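Local coordinates for protein blue-light receptor of the BLUF-family (Rhodobacter sphaeroides, PDB 2BYC) that probably senses blue light through a flavin bound in its BLUF domain, occupied here by flavin mononucleotide, at residues M2-S7 against G56-C61; L8-R13 against P72-I77; V14-P19 against V48-T53; L37-I42 against Q52-P57. All coordinates share one frame; numbering follows the deposited sequence. Where two conformers were deposited one is given.

Interaction 1 (M2-S7 against G56-C61)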
# COMPACT_ATOMS: atom_id res chain seq x y z
N MET A 2 -8.07 -0.67 20.12
CA MET A 2 -7.54 0.43 19.36
C MET A 2 -6.10 0.19 19.00
O MET A 2 -5.57 0.87 18.10
CB MET A 2 -7.61 1.68 20.21
CG MET A 2 -8.80 2.50 19.88
SD MET A 2 -8.73 4.07 20.80
CE MET A 2 -10.26 3.90 21.69
N ASP A 3 -5.46 -0.75 19.70
CA ASP A 3 -4.03 -0.97 19.54
C ASP A 3 -3.68 -2.18 18.69
O ASP A 3 -2.58 -2.28 18.17
CB ASP A 3 -3.37 -1.15 20.93
CG ASP A 3 -3.54 0.09 21.84
OD1 ASP A 3 -3.42 -0.04 23.10
OD2 ASP A 3 -3.77 1.19 21.29
N GLU A 4 -4.59 -3.13 18.60
CA GLU A 4 -4.30 -4.38 17.91
C GLU A 4 -3.75 -4.06 16.49
O GLU A 4 -4.16 -3.07 15.89
CB GLU A 4 -5.59 -5.19 17.86
CG GLU A 4 -5.38 -6.67 17.60
CD GLU A 4 -5.03 -7.02 16.11
OE1 GLU A 4 -5.89 -6.81 15.22
OE2 GLU A 4 -3.91 -7.49 15.83
N LEU A 5 -2.83 -4.88 15.97
CA LEU A 5 -2.24 -4.61 14.68
C LEU A 5 -3.22 -5.08 13.59
O LEU A 5 -3.70 -6.22 13.61
CB LEU A 5 -0.92 -5.36 14.59
CG LEU A 5 0.19 -5.14 13.54
CD1 LEU A 5 0.80 -3.78 13.67
CD2 LEU A 5 1.28 -6.11 13.89
N VAL A 6 -3.46 -4.20 12.63
CA VAL A 6 -4.29 -4.57 11.46
C VAL A 6 -3.56 -4.31 10.14
O VAL A 6 -2.59 -3.65 10.12
CB VAL A 6 -5.61 -3.84 11.49
CG1 VAL A 6 -6.51 -4.40 12.63
CG2 VAL A 6 -5.38 -2.31 11.56
N SER A 7 -4.03 -4.90 9.04
CA SER A 7 -3.56 -4.55 7.70
C SER A 7 -4.76 -4.12 6.88
O SER A 7 -5.71 -4.91 6.76
CB SER A 7 -2.90 -5.80 7.03
OG SER A 7 -2.38 -5.49 5.73
N GLY A 56 -0.48 -1.52 10.88
CA GLY A 56 -0.10 -0.82 12.09
C GLY A 56 -1.23 -0.91 13.08
O GLY A 56 -2.13 -1.64 12.87
N PRO A 57 -1.17 -0.16 14.19
CA PRO A 57 -2.28 -0.10 15.19
C PRO A 57 -3.67 0.21 14.54
O PRO A 57 -3.82 1.18 13.73
CB PRO A 57 -1.87 1.05 16.12
CG PRO A 57 -0.33 1.34 15.85
CD PRO A 57 0.07 0.58 14.56
N ARG A 58 -4.72 -0.49 14.96
CA ARG A 58 -6.05 -0.29 14.31
C ARG A 58 -6.40 1.21 14.21
O ARG A 58 -6.89 1.70 13.15
CB ARG A 58 -7.17 -1.03 15.06
CG ARG A 58 -8.56 -0.71 14.49
CD ARG A 58 -9.38 -2.04 14.17
NE ARG A 58 -9.17 -2.83 15.31
CZ ARG A 58 -9.08 -4.13 15.43
NH1 ARG A 58 -9.28 -5.01 14.46
NH2 ARG A 58 -8.76 -4.52 16.65
N SER A 59 -6.14 1.93 15.31
CA SER A 59 -6.49 3.33 15.41
C SER A 59 -5.64 4.19 14.49
O SER A 59 -6.17 5.15 13.88
CB SER A 59 -6.30 3.86 16.82
OG SER A 59 -4.93 3.63 17.16
N ALA A 60 -4.36 3.85 14.32
CA ALA A 60 -3.50 4.58 13.35
C ALA A 60 -3.90 4.26 11.92
O ALA A 60 -3.83 5.13 11.08
CB ALA A 60 -2.02 4.23 13.53
N CYS A 61 -4.25 3.03 11.60
CA CYS A 61 -4.71 2.78 10.22
C CYS A 61 -5.98 3.54 9.91
O CYS A 61 -6.08 4.14 8.84
CB CYS A 61 -4.83 1.28 9.92
SG CYS A 61 -3.24 0.48 9.88

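Interaction 2 (L8-R13 against P72-I77). With FMN (flavin mononucleotide), chain C.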
# COMPACT_ATOMS: atom_id res chain seq x y z
N LEU A 8 -4.74 -2.93 6.28
CA LEU A 8 -5.81 -2.55 5.34
C LEU A 8 -5.27 -2.40 3.95
O LEU A 8 -4.20 -1.87 3.81
CB LEU A 8 -6.38 -1.19 5.78
CG LEU A 8 -7.59 -0.53 5.17
CD1 LEU A 8 -7.95 0.35 6.34
CD2 LEU A 8 -7.07 0.38 4.06
N THR A 9 -6.01 -2.86 2.94
CA THR A 9 -5.58 -2.70 1.56
C THR A 9 -6.78 -2.12 0.85
O THR A 9 -7.87 -2.63 1.06
CB THR A 9 -5.35 -4.10 0.93
OG1 THR A 9 -4.22 -4.67 1.58
CG2 THR A 9 -5.00 -3.99 -0.49
N TYR A 10 -6.56 -1.07 0.04
CA TYR A 10 -7.58 -0.42 -0.74
C TYR A 10 -7.03 -0.23 -2.15
O TYR A 10 -5.85 -0.32 -2.40
CB TYR A 10 -8.02 0.94 -0.07
CG TYR A 10 -6.95 1.97 -0.23
CD1 TYR A 10 -6.75 2.58 -1.46
CD2 TYR A 10 -6.15 2.38 0.85
CE1 TYR A 10 -5.76 3.49 -1.64
CE2 TYR A 10 -5.14 3.32 0.68
CZ TYR A 10 -4.98 3.89 -0.56
OH TYR A 10 -4.02 4.80 -0.83
N ARG A 11 -7.92 -0.02 -3.08
CA ARG A 11 -7.59 0.21 -4.49
C ARG A 11 -8.22 1.54 -4.77
O ARG A 11 -9.31 1.81 -4.23
CB ARG A 11 -8.32 -0.84 -5.32
CG ARG A 11 -7.91 -0.87 -6.75
CD ARG A 11 -8.57 -2.02 -7.51
NE ARG A 11 -9.96 -1.73 -7.73
CZ ARG A 11 -10.47 -1.34 -8.90
NH1 ARG A 11 -9.69 -1.25 -9.97
NH2 ARG A 11 -11.77 -1.08 -8.99
N SER A 12 -7.53 2.38 -5.54
CA SER A 12 -8.08 3.67 -6.02
C SER A 12 -7.67 3.91 -7.40
O SER A 12 -6.74 3.27 -7.89
CB SER A 12 -7.61 4.85 -5.18
OG SER A 12 -6.23 5.00 -5.25
N ARG A 13 -8.39 4.82 -8.07
CA ARG A 13 -7.99 5.32 -9.37
C ARG A 13 -7.08 6.48 -9.24
O ARG A 13 -7.37 7.46 -8.55
CB ARG A 13 -9.18 5.86 -10.13
CG ARG A 13 -9.80 4.90 -11.01
CD ARG A 13 -9.68 5.33 -12.47
NE ARG A 13 -9.86 4.14 -13.32
CZ ARG A 13 -9.59 4.11 -14.62
NH1 ARG A 13 -9.12 5.21 -15.22
NH2 ARG A 13 -9.75 2.97 -15.29
N PRO A 72 -7.01 14.34 -3.07
CA PRO A 72 -7.58 14.47 -4.41
C PRO A 72 -6.83 13.72 -5.51
O PRO A 72 -7.32 13.70 -6.64
CB PRO A 72 -7.50 15.97 -4.66
CG PRO A 72 -7.24 16.60 -3.26
CD PRO A 72 -6.46 15.60 -2.54
N ARG A 73 -5.66 13.15 -5.22
CA ARG A 73 -4.82 12.59 -6.27
C ARG A 73 -5.23 11.18 -6.60
O ARG A 73 -4.54 10.48 -7.37
CB ARG A 73 -3.34 12.70 -5.89
CG ARG A 73 -2.85 14.18 -5.73
CD ARG A 73 -1.47 14.25 -5.16
NE ARG A 73 -1.54 14.16 -3.72
CZ ARG A 73 -0.50 14.25 -2.91
NH1 ARG A 73 0.74 14.45 -3.39
NH2 ARG A 73 -0.69 14.09 -1.60
N HIS A 74 -6.35 10.74 -6.03
CA HIS A 74 -6.96 9.44 -6.44
C HIS A 74 -8.45 9.47 -6.20
O HIS A 74 -8.88 10.26 -5.41
CB HIS A 74 -6.32 8.21 -5.77
CG HIS A 74 -6.37 8.18 -4.26
ND1 HIS A 74 -6.02 7.05 -3.54
CD2 HIS A 74 -6.69 9.11 -3.33
CE1 HIS A 74 -6.11 7.29 -2.24
NE2 HIS A 74 -6.51 8.53 -2.09
N GLN A 75 -9.19 8.58 -6.84
CA GLN A 75 -10.64 8.54 -6.71
C GLN A 75 -11.14 7.13 -6.68
O GLN A 75 -10.38 6.21 -6.92
CB GLN A 75 -11.31 9.19 -7.94
CG GLN A 75 -10.59 8.91 -9.23
CD GLN A 75 -10.98 9.86 -10.39
OE1 GLN A 75 -11.43 11.01 -10.19
NE2 GLN A 75 -10.81 9.37 -11.63
N GLU A 76 -12.45 7.00 -6.42
CA GLU A 76 -13.12 5.72 -6.38
C GLU A 76 -12.39 4.80 -5.41
O GLU A 76 -12.04 3.70 -5.73
CB GLU A 76 -13.09 5.09 -7.75
CG GLU A 76 -13.81 5.92 -8.84
CD GLU A 76 -13.70 5.27 -10.21
OE1 GLU A 76 -13.74 3.99 -10.30
OE2 GLU A 76 -13.55 6.02 -11.21
N ILE A 77 -12.11 5.30 -4.23
CA ILE A 77 -11.30 4.48 -3.25
C ILE A 77 -12.23 3.42 -2.72
O ILE A 77 -13.36 3.74 -2.25
CB ILE A 77 -10.83 5.40 -2.15
CG1 ILE A 77 -9.90 6.44 -2.77
CG2 ILE A 77 -10.16 4.63 -1.02
CD1 ILE A 77 -9.89 7.71 -1.99
N1 FMN C . 0.30 9.93 3.34
C2 FMN C . 0.89 9.27 4.40
O2 FMN C . 1.29 9.93 5.40
N3 FMN C . 1.07 7.93 4.39
C4 FMN C . 0.66 7.27 3.29
O4 FMN C . 0.75 6.08 3.29
C4A FMN C . 0.06 7.91 2.20
N5 FMN C . -0.34 7.18 1.09
C5A FMN C . -1.02 7.80 0.03
C6 FMN C . -1.45 7.08 -1.06
C7 FMN C . -2.07 7.67 -2.16
C7M FMN C . -2.68 6.82 -3.28
C8 FMN C . -2.27 9.04 -2.14
C8M FMN C . -3.00 9.76 -3.26
C9 FMN C . -1.85 9.78 -1.04
C9A FMN C . -1.21 9.14 0.07
N10 FMN C . -0.76 9.88 1.18
C10 FMN C . -0.14 9.24 2.25
C1' FMN C . -0.64 11.37 1.15
C2' FMN C . -1.62 11.80 2.22
O2' FMN C . -2.82 11.83 1.51
C3' FMN C . -1.32 13.14 2.91
O3' FMN C . -1.60 14.17 2.01
C4' FMN C . 0.09 13.35 3.45
O4' FMN C . 0.40 12.52 4.59
C5' FMN C . 0.23 14.80 3.91
O5' FMN C . 0.93 15.69 3.03
P FMN C . 1.34 17.06 3.75
O1P FMN C . 2.21 17.94 2.83
O2P FMN C . 0.01 17.74 4.04
O3P FMN C . 2.05 16.57 4.99

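Interaction 3 (V14-P19 against V48-T53). With FMN (flavin mononucleotide), chain C.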
# COMPACT_ATOMS: atom_id res chain seq x y z
N VAL A 14 -5.99 6.40 -9.97
CA VAL A 14 -5.02 7.47 -10.04
C VAL A 14 -5.62 8.77 -10.53
O VAL A 14 -6.39 8.77 -11.46
CB VAL A 14 -3.88 7.03 -10.92
CG1 VAL A 14 -3.14 8.16 -11.46
CG2 VAL A 14 -2.97 6.14 -10.08
N ARG A 15 -5.30 9.88 -9.89
CA ARG A 15 -5.75 11.12 -10.39
C ARG A 15 -4.64 12.18 -10.26
O ARG A 15 -4.75 13.17 -9.51
CB ARG A 15 -7.02 11.52 -9.68
CG ARG A 15 -7.77 12.54 -10.44
CD ARG A 15 -8.46 13.44 -9.46
NE ARG A 15 -9.44 14.26 -10.14
CZ ARG A 15 -10.42 14.91 -9.53
NH1 ARG A 15 -10.55 14.84 -8.20
NH2 ARG A 15 -11.24 15.65 -10.28
N LEU A 16 -3.58 11.94 -11.04
CA LEU A 16 -2.30 12.65 -10.88
C LEU A 16 -2.08 13.72 -11.96
O LEU A 16 -2.14 13.42 -13.13
CB LEU A 16 -1.19 11.62 -11.01
CG LEU A 16 -1.15 10.47 -10.01
CD1 LEU A 16 0.15 9.78 -10.22
CD2 LEU A 16 -1.20 11.08 -8.65
N ALA A 17 -1.82 14.96 -11.56
CA ALA A 17 -1.60 16.03 -12.56
C ALA A 17 -0.26 15.72 -13.21
O ALA A 17 -0.11 15.81 -14.42
CB ALA A 17 -1.61 17.41 -11.87
N ASP A 18 0.69 15.23 -12.40
CA ASP A 18 2.05 14.90 -12.85
C ASP A 18 2.56 13.80 -11.99
O ASP A 18 3.04 14.08 -10.90
CB ASP A 18 2.96 16.13 -12.64
CG ASP A 18 4.34 15.98 -13.29
OD1 ASP A 18 4.78 14.84 -13.54
OD2 ASP A 18 4.99 17.03 -13.54
N PRO A 19 2.52 12.56 -12.47
CA PRO A 19 2.92 11.40 -11.72
C PRO A 19 4.24 11.50 -10.94
O PRO A 19 4.25 11.22 -9.75
CB PRO A 19 2.95 10.26 -12.78
CG PRO A 19 2.01 10.65 -13.76
CD PRO A 19 2.09 12.19 -13.83
N VAL A 48 -2.55 3.62 -13.51
CA VAL A 48 -4.01 3.80 -13.62
C VAL A 48 -4.71 3.72 -12.28
O VAL A 48 -5.68 4.42 -12.04
CB VAL A 48 -4.60 2.74 -14.57
CG1 VAL A 48 -6.09 2.89 -14.80
CG2 VAL A 48 -3.84 2.78 -15.91
N HIS A 49 -4.23 2.81 -11.44
CA HIS A 49 -4.85 2.48 -10.15
C HIS A 49 -3.70 2.52 -9.14
O HIS A 49 -2.58 2.37 -9.54
CB HIS A 49 -5.37 1.07 -10.19
CG HIS A 49 -6.64 0.95 -10.96
ND1 HIS A 49 -7.80 1.59 -10.56
CD2 HIS A 49 -6.92 0.38 -12.15
CE1 HIS A 49 -8.76 1.34 -11.43
NE2 HIS A 49 -8.25 0.60 -12.40
N PHE A 50 -3.97 2.82 -7.87
CA PHE A 50 -3.01 2.51 -6.75
C PHE A 50 -3.66 1.40 -6.01
O PHE A 50 -4.90 1.32 -5.93
CB PHE A 50 -3.05 3.67 -5.78
CG PHE A 50 -2.33 4.91 -6.23
CD1 PHE A 50 -3.01 6.13 -6.36
CD2 PHE A 50 -0.99 4.89 -6.51
CE1 PHE A 50 -2.29 7.32 -6.72
CE2 PHE A 50 -0.31 6.04 -6.90
CZ PHE A 50 -0.99 7.26 -6.98
N VAL A 51 -2.82 0.50 -5.49
CA VAL A 51 -3.26 -0.47 -4.48
C VAL A 51 -2.33 -0.18 -3.33
O VAL A 51 -1.15 -0.13 -3.50
CB VAL A 51 -3.18 -1.94 -4.99
CG1 VAL A 51 -3.50 -2.88 -3.87
CG2 VAL A 51 -4.27 -2.16 -6.14
N GLN A 52 -2.90 0.14 -2.17
CA GLN A 52 -2.10 0.44 -0.99
C GLN A 52 -2.42 -0.52 0.16
O GLN A 52 -3.57 -0.80 0.39
CB GLN A 52 -2.18 1.92 -0.59
CG GLN A 52 -1.14 2.20 0.44
CD GLN A 52 -1.14 3.62 0.89
OE1 GLN A 52 -2.16 4.30 0.94
NE2 GLN A 52 0.03 4.08 1.23
N THR A 53 -1.37 -1.04 0.80
CA THR A 53 -1.51 -1.83 2.01
C THR A 53 -0.82 -1.09 3.12
O THR A 53 0.36 -0.75 2.95
CB THR A 53 -0.77 -3.12 1.85
OG1 THR A 53 -1.46 -3.92 0.88
CG2 THR A 53 -0.73 -3.88 3.20
N1 FMN C . 0.30 9.93 3.34
C2 FMN C . 0.89 9.27 4.40
O2 FMN C . 1.29 9.93 5.40
N3 FMN C . 1.07 7.93 4.39
C4 FMN C . 0.66 7.27 3.29
O4 FMN C . 0.75 6.08 3.29
C4A FMN C . 0.06 7.91 2.20
N5 FMN C . -0.34 7.18 1.09
C5A FMN C . -1.02 7.80 0.03
C6 FMN C . -1.45 7.08 -1.06
C7 FMN C . -2.07 7.67 -2.16
C7M FMN C . -2.68 6.82 -3.28
C8 FMN C . -2.27 9.04 -2.14
C8M FMN C . -3.00 9.76 -3.26
C9 FMN C . -1.85 9.78 -1.04
C9A FMN C . -1.21 9.14 0.07
N10 FMN C . -0.76 9.88 1.18
C10 FMN C . -0.14 9.24 2.25
C1' FMN C . -0.64 11.37 1.15
C2' FMN C . -1.62 11.80 2.22
O2' FMN C . -2.82 11.83 1.51
C3' FMN C . -1.32 13.14 2.91
O3' FMN C . -1.60 14.17 2.01
C4' FMN C . 0.09 13.35 3.45
O4' FMN C . 0.40 12.52 4.59
C5' FMN C . 0.23 14.80 3.91
O5' FMN C . 0.93 15.69 3.03
P FMN C . 1.34 17.06 3.75
O1P FMN C . 2.21 17.94 2.83
O2P FMN C . 0.01 17.74 4.04
O3P FMN C . 2.05 16.57 4.99
O HOH W 1 -6.34 6.45 -13.82

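Interaction 4 (L37-I42 against Q52-P57). With FMN (flavin mononucleotide), chain C.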
# COMPACT_ATOMS: atom_id res chain seq x y z
N LEU A 37 3.47 7.40 13.03
CA LEU A 37 2.24 6.70 13.41
C LEU A 37 2.45 5.22 13.73
O LEU A 37 1.60 4.56 14.28
CB LEU A 37 1.27 6.71 12.24
CG LEU A 37 0.55 8.00 11.97
CD1 LEU A 37 -0.49 7.76 10.83
CD2 LEU A 37 -0.11 8.43 13.24
N GLY A 38 3.57 4.71 13.32
CA GLY A 38 3.79 3.28 13.44
C GLY A 38 3.13 2.58 12.25
O GLY A 38 2.81 1.41 12.31
N ILE A 39 2.95 3.27 11.14
CA ILE A 39 2.49 2.54 9.94
C ILE A 39 3.61 2.01 9.05
O ILE A 39 4.63 2.62 8.95
CB ILE A 39 1.57 3.46 9.08
CG1 ILE A 39 0.44 3.97 9.95
CG2 ILE A 39 1.06 2.75 7.89
CD1 ILE A 39 -0.50 2.86 10.29
N THR A 40 3.42 0.85 8.42
CA THR A 40 4.33 0.32 7.44
C THR A 40 3.51 -0.23 6.32
O THR A 40 2.34 -0.46 6.50
CB THR A 40 5.21 -0.84 8.05
OG1 THR A 40 4.38 -1.87 8.63
CG2 THR A 40 6.19 -0.27 9.01
N GLY A 41 4.08 -0.39 5.14
CA GLY A 41 3.27 -0.93 4.06
C GLY A 41 3.87 -0.63 2.69
O GLY A 41 5.05 -0.18 2.58
N ILE A 42 3.05 -0.84 1.68
CA ILE A 42 3.51 -0.78 0.31
C ILE A 42 2.42 -0.07 -0.52
O ILE A 42 1.25 -0.20 -0.25
CB ILE A 42 3.86 -2.22 -0.28
CG1 ILE A 42 2.71 -3.22 0.01
CG2 ILE A 42 5.11 -2.80 0.29
CD1 ILE A 42 2.49 -4.36 -1.04
N GLN A 52 -2.90 0.14 -2.17
CA GLN A 52 -2.10 0.44 -0.99
C GLN A 52 -2.42 -0.52 0.16
O GLN A 52 -3.57 -0.80 0.39
CB GLN A 52 -2.18 1.92 -0.59
CG GLN A 52 -1.14 2.20 0.44
CD GLN A 52 -1.14 3.62 0.89
OE1 GLN A 52 -2.16 4.30 0.94
NE2 GLN A 52 0.03 4.08 1.23
N THR A 53 -1.37 -1.04 0.80
CA THR A 53 -1.51 -1.83 2.01
C THR A 53 -0.82 -1.09 3.12
O THR A 53 0.36 -0.75 2.95
CB THR A 53 -0.77 -3.12 1.85
OG1 THR A 53 -1.46 -3.92 0.88
CG2 THR A 53 -0.73 -3.88 3.20
N ILE A 54 -1.52 -0.80 4.21
CA ILE A 54 -0.86 -0.16 5.37
C ILE A 54 -1.15 -1.00 6.53
O ILE A 54 -2.24 -1.60 6.61
CB ILE A 54 -1.48 1.24 5.69
CG1 ILE A 54 -3.00 1.09 5.81
CG2 ILE A 54 -1.04 2.29 4.64
CD1 ILE A 54 -3.76 2.34 6.06
N GLU A 55 -0.18 -1.13 7.42
CA GLU A 55 -0.38 -2.06 8.56
C GLU A 55 0.17 -1.34 9.77
O GLU A 55 1.08 -0.57 9.68
CB GLU A 55 0.31 -3.36 8.36
CG GLU A 55 1.74 -3.20 7.99
CD GLU A 55 2.33 -4.49 7.49
OE1 GLU A 55 1.57 -5.42 7.22
OE2 GLU A 55 3.57 -4.57 7.38
N GLY A 56 -0.48 -1.52 10.88
CA GLY A 56 -0.10 -0.82 12.09
C GLY A 56 -1.23 -0.91 13.08
O GLY A 56 -2.13 -1.64 12.87
N PRO A 57 -1.17 -0.16 14.19
CA PRO A 57 -2.28 -0.10 15.19
C PRO A 57 -3.67 0.21 14.54
O PRO A 57 -3.82 1.18 13.73
CB PRO A 57 -1.87 1.05 16.12
CG PRO A 57 -0.33 1.34 15.85
CD PRO A 57 0.07 0.58 14.56
N1 FMN C . 0.30 9.93 3.34
C2 FMN C . 0.89 9.27 4.40
O2 FMN C . 1.29 9.93 5.40
N3 FMN C . 1.07 7.93 4.39
C4 FMN C . 0.66 7.27 3.29
O4 FMN C . 0.75 6.08 3.29
C4A FMN C . 0.06 7.91 2.20
N5 FMN C . -0.34 7.18 1.09
C5A FMN C . -1.02 7.80 0.03
C6 FMN C . -1.45 7.08 -1.06
C7 FMN C . -2.07 7.67 -2.16
C7M FMN C . -2.68 6.82 -3.28
C8 FMN C . -2.27 9.04 -2.14
C8M FMN C . -3.00 9.76 -3.26
C9 FMN C . -1.85 9.78 -1.04
C9A FMN C . -1.21 9.14 0.07
N10 FMN C . -0.76 9.88 1.18
C10 FMN C . -0.14 9.24 2.25
C1' FMN C . -0.64 11.37 1.15
C2' FMN C . -1.62 11.80 2.22
O2' FMN C . -2.82 11.83 1.51
C3' FMN C . -1.32 13.14 2.91
O3' FMN C . -1.60 14.17 2.01
C4' FMN C . 0.09 13.35 3.45
O4' FMN C . 0.40 12.52 4.59
C5' FMN C . 0.23 14.80 3.91
O5' FMN C . 0.93 15.69 3.03
P FMN C . 1.34 17.06 3.75
O1P FMN C . 2.21 17.94 2.83
O2P FMN C . 0.01 17.74 4.04
O3P FMN C . 2.05 16.57 4.99

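Interaction 1 (M2-S7 against G56-C61)
Val6 and Gly56 form an antiparallel hydrogen-bonded pair, with Val6 N to Gly56 O at 2.9 Å and Gly56 N to Val6 O at 3.1 Å, and beside it Leu5 and Pro57 make a non-hydrogen-bonded pair just where the chain turns into helix 58-69. Glycine suits the corner because any CB on Gly56 would run into Pro57 CD, and Leu5 CD1 already presses on Gly56 CA at 3.5 Å. Pro57, at the N-cap position, has a ring that fixes its phi and no amide hydrogen to satisfy. The next two amides find acceptors in 2-7: Arg58 N reaches Glu4 O at 2.8 Å, and Met2 O takes both Ser59 N and Ser59 OG, each at 3.0 Å, from opposite faces of its carbonyl plane. The Arg58 chain, bent at chi2 and chi3 (45°), brings one face of its guanidinium over Val6 CG1, 3.4 Å from NH1. Its NH2 is hydrogen-bonded to Phe1 O, while Glu4 OE1 makes a long salt bridge to NH1 at 3.9 Å, well out of the guanidinium plane. Val6 CG2 also packs on Cys61 SG. The contact thus satisfies first-turn amides of a helix with carbonyls from a distant part of the chain, a geometry likely to suit the positive end of the helix dipole, whereas the Glu4-Arg58 attraction is probably weak and undirected.

Interaction 2 (L8-R13 against P72-I77)
The imidazole of His74 is held on several sides at once: Ser12 OG meets its ND1 at the ring edge, 2.7 Å away, Ile77 CD1 lies 3.5 Å above one face toward the rim, and the C8M methyl of the flavin sits over the centre of the opposite face. Since NE2 is hydrogen-bonded to Ile68 O in helix 58-69, both ring nitrogens have partners, which should hold the ring's rotation. Serine fits here because its short side chain, with OG between the backbone N and the carbonyl carbon (chi1 62°), sets the hydroxyl beside ND1. Tyr10 crosses His74 at about a right angle, the ring planes 67° apart, in an oblique pairing in which Tyr10 OH comes within 3.5 Å of His74 CE1. That phenol is hydrogen-bonded to Gln52 and also lies 3.4 Å from the flavin C6. The frame behind these groups belongs to the ferredoxin-like sheet of the BLUF domain: the short strand 74-75 runs antiparallel to the end of strand 5-14, and Arg13 and Gln75 exchange two 2.7 Å bonds, Arg13 N to Gln75 O and Gln75 N to Arg13 O. At Glu76, with phi and psi both positive, the chain turns a corner, and Ile77 then packs its CG1 on Ser12 CB and its CG2 on Tyr10 CD1 at 4.0 Å. On the outer side, aliphatic Arg13 CB rests on Gln75 CG, 3.5 Å away. Arg73, salt-bridged to Asp71, points its guanidinium edge toward the flavin O3'.

Interaction 3 (V14-P19 against V48-T53)
Val14 lies across the Phe50 ring at about a right angle, with its CG2 methyl over one face, 3.7 Å from the ring centroid and 15° off the normal, a true CH-pi contact. It arises where strand 5-14 ends in the loop leading to helix 19-37, beside the start of its antiparallel neighbour 49-55 in the ferredoxin-like BLUF sheet. Val14 can make it because CG2 stands anti to its own carbonyl carbon, with CG1 anti to the backbone N (chi1 158°), so that one branch is turned down onto the ring. The opposite face of Phe50 receives the flavin: methyl C7M stands 3.1 Å above the plane, displaced toward the rim, and comes within 3.2 Å of CD1. The phenyl ring is therefore a flat apolar layer held between two methyl groups, and a phenylalanine suits this place because both of its faces can be used at once. Leu16 approaches from the opposite direction and meets the ring at its edge, CD2 to CZ at 4.2 Å, adding an apolar border. With Phe50 cut back to an alanine, Val14 CG2 and the flavin C7M would probably lose the ring between them, leaving a gap beside the dimethylbenzene end of the cofactor. Tyr45 of strand 40-45 also meets the Phe50 ring. The backbone joins in where Val14 N donates to Val48 O at 2.9 Å, from well above the carbonyl plane. Val48 O also accepts from a water at 2.8 Å, and the same water donates weakly to Val14 O.

Interaction 4 (L37-I42 against Q52-P57)
Glu55 OE2 is gripped by two donors: Thr40 OG1, 3.1 Å away on the anti lone pair, and Phe90 N, while OE1 takes Arg89 N. The carboxylate is buried, and threonine suits its neighbour, since its hydroxyl, between the backbone N and the carbonyl carbon (chi1 55°), turns toward Glu55 and is also bonded to Arg88. A glutamine in place of Glu55 would put an NH2 where one carboxylate oxygen now accepts, and would probably leave the amide of Phe90 or Arg89 facing a donor instead of an acceptor. The two strands run antiparallel: Glu55 N binds Thr40 O at 2.8 Å, and Thr53 N binds Ile42 O at 2.9 Å. Between them Gly41 brings CA to 3.1 Å from Thr53 O, so close that a CB on Gly41 would collide with that oxygen, which is why glycine suits the place. Ile39 CG2 packs on Ile54 CB at 3.7 Å. Gln52, whose CG touches Ile42 O, stretches out to the flavin, its NE2 donating to N5 at 3.1 Å and to O4 at 3.0 Å, its OE1 being held by Tyr10. This is the beta hairpin of strands 40-45 and 49-55, which in BLUF domains presents the glutamine to the flavin.

In the fold
All four contacts meet on one sheet, in which strand 5-14 is flanked by 49-55 and by 74-75 and 77-84. Interactions 1 and 4 share Gly56 and Pro57, their centres about 9 Å apart, and Cys61 SG touches Ile39 CD1 at 3.7 Å. Interactions 2 and 3, about 8 Å between centres, border the dimethylbenzene end of the flavin, and interaction 4 reaches N5 and O4. The Tyr10 OH to Gln52 OE1 hydrogen bond, 2.6 Å long, ties 8-13 to 48-53 and 52-57 directly at the cofactor. Interaction 1 lies farther off: the side chain of Cys61 is about 10 Å from the flavin.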